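Local atomic coordinates of GNAT family acetyltransferase (Mycobacterium smegmatis, PDB entry 6C30), a protein that probably transfers an acetyl group from acetyl-coenzyme A to an amino group of a protein substrate, as expected of a RimJ-like N-acetyltransferase of the GNAT family. Residues Ile92-Glu97 with Gly128-Ala133. Numbering follows the deposited sequence.
Sequences IELDGE and GGIATA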
# COMPACT_ATOMS: atom_id res chain seq x y z
N ILE A 92 7.68 5.16 -4.73
CA ILE A 92 7.88 5.27 -3.29
C ILE A 92 6.63 5.86 -2.67
O ILE A 92 6.19 6.95 -3.06
CB ILE A 92 9.09 6.17 -2.94
CG1 ILE A 92 10.35 5.72 -3.68
CG2 ILE A 92 9.30 6.20 -1.41
CD1 ILE A 92 11.49 6.74 -3.61
N GLU A 93 6.04 5.11 -1.73
CA GLU A 93 4.88 5.60 -0.99
C GLU A 93 5.27 6.03 0.42
O GLU A 93 6.05 5.35 1.09
CB GLU A 93 3.79 4.52 -0.87
CG GLU A 93 3.10 4.20 -2.19
CD GLU A 93 1.90 3.30 -2.02
OE1 GLU A 93 1.72 2.70 -0.93
OE2 GLU A 93 1.11 3.19 -2.98
N LEU A 94 4.73 7.16 0.84
CA LEU A 94 4.74 7.57 2.24
C LEU A 94 3.29 7.63 2.70
O LEU A 94 2.49 8.39 2.16
CB LEU A 94 5.41 8.93 2.42
CG LEU A 94 5.36 9.47 3.85
CD1 LEU A 94 6.24 8.65 4.78
CD2 LEU A 94 5.76 10.94 3.85
N ASP A 95 2.96 6.79 3.68
CA ASP A 95 1.58 6.70 4.19
C ASP A 95 0.60 6.55 3.02
O ASP A 95 -0.47 7.18 2.96
CB ASP A 95 1.24 7.91 5.07
CG ASP A 95 2.19 8.04 6.26
OD1 ASP A 95 2.60 7.00 6.81
OD2 ASP A 95 2.54 9.19 6.62
N GLY A 96 0.99 5.70 2.07
CA GLY A 96 0.15 5.36 0.94
C GLY A 96 0.19 6.33 -0.24
O GLY A 96 -0.41 6.04 -1.28
N GLU A 97 0.86 7.47 -0.08
CA GLU A 97 0.89 8.50 -1.11
C GLU A 97 2.15 8.44 -1.95
O GLU A 97 3.24 8.28 -1.43
CB GLU A 97 0.77 9.90 -0.48
CG GLU A 97 -0.55 10.14 0.23
CD GLU A 97 -0.68 11.56 0.75
OE1 GLU A 97 0.35 12.25 0.92
OE2 GLU A 97 -1.84 11.99 0.96
N GLY A 128 14.68 13.19 5.16
CA GLY A 128 13.90 12.60 6.23
C GLY A 128 13.96 11.08 6.28
O GLY A 128 13.20 10.45 7.01
N GLY A 129 14.86 10.50 5.50
CA GLY A 129 15.03 9.05 5.50
C GLY A 129 14.20 8.29 4.47
O GLY A 129 14.22 7.06 4.44
N ILE A 130 13.45 9.02 3.64
CA ILE A 130 12.62 8.32 2.66
C ILE A 130 13.47 7.71 1.55
O ILE A 130 13.30 6.54 1.20
CB ILE A 130 11.55 9.26 2.07
CG1 ILE A 130 10.56 9.69 3.17
CG2 ILE A 130 10.80 8.56 0.93
CD1 ILE A 130 9.56 10.74 2.71
N ALA A 131 14.43 8.47 1.04
CA ALA A 131 15.29 7.94 -0.02
C ALA A 131 16.17 6.80 0.46
O ALA A 131 16.33 5.81 -0.23
CB ALA A 131 16.14 9.04 -0.62
N THR A 132 16.74 6.93 1.67
CA THR A 132 17.56 5.83 2.18
C THR A 132 16.72 4.58 2.40
O THR A 132 17.16 3.48 2.08
CB THR A 132 18.29 6.22 3.48
OG1 THR A 132 17.34 6.69 4.43
CG2 THR A 132 19.33 7.30 3.21
N ALA A 133 15.50 4.74 2.89
CA ALA A 133 14.61 3.60 3.05
C ALA A 133 14.25 2.95 1.72
O ALA A 133 14.21 1.73 1.60
CB ALA A 133 13.34 4.00 3.80
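With CG2 anti to the backbone N and CG1 anti to the carbonyl carbon (chi1 -65°), and the chain then extended to CD1 (chi2 173°), I130 turns one methyl to I92 and the other to L94. I92 adopts the same rotamer; the two branch methyls, I92 CG2 and I130 CG2, approach to 3.6 Å. L94, with CG anti to its N (chi1 175°), offers CD2 to I130 CD1 at 4.0 Å, its side chain crossing that of I130 at roughly a right angle. The interface is wholly apolar: no hydrogen bond joins the segments, all three residues are buried, and the summed buried surface is 151 Å². Even the nearest CA atoms, those of L94 and I130, are 7.9 Å apart, so the contact is made by side chains. V121 touches both I92 and I130, while R125 borders L94 and I130. Beyond L94 the strand reverses through a type I' turn closed by E97 N to L94 O, 2.9 Å; in segment 128-133, G129 is the N-cap residue of the helix, its O accepting A133 N at 3.1 Å. Through I130 the first turn of helix 130-143 packs on the central sheet, the helix-on-sheet packing of the GNAT fold at the glycine-rich turn that in GNAT enzymes binds the pyrophosphate of acetyl-CoA, as it probably does here.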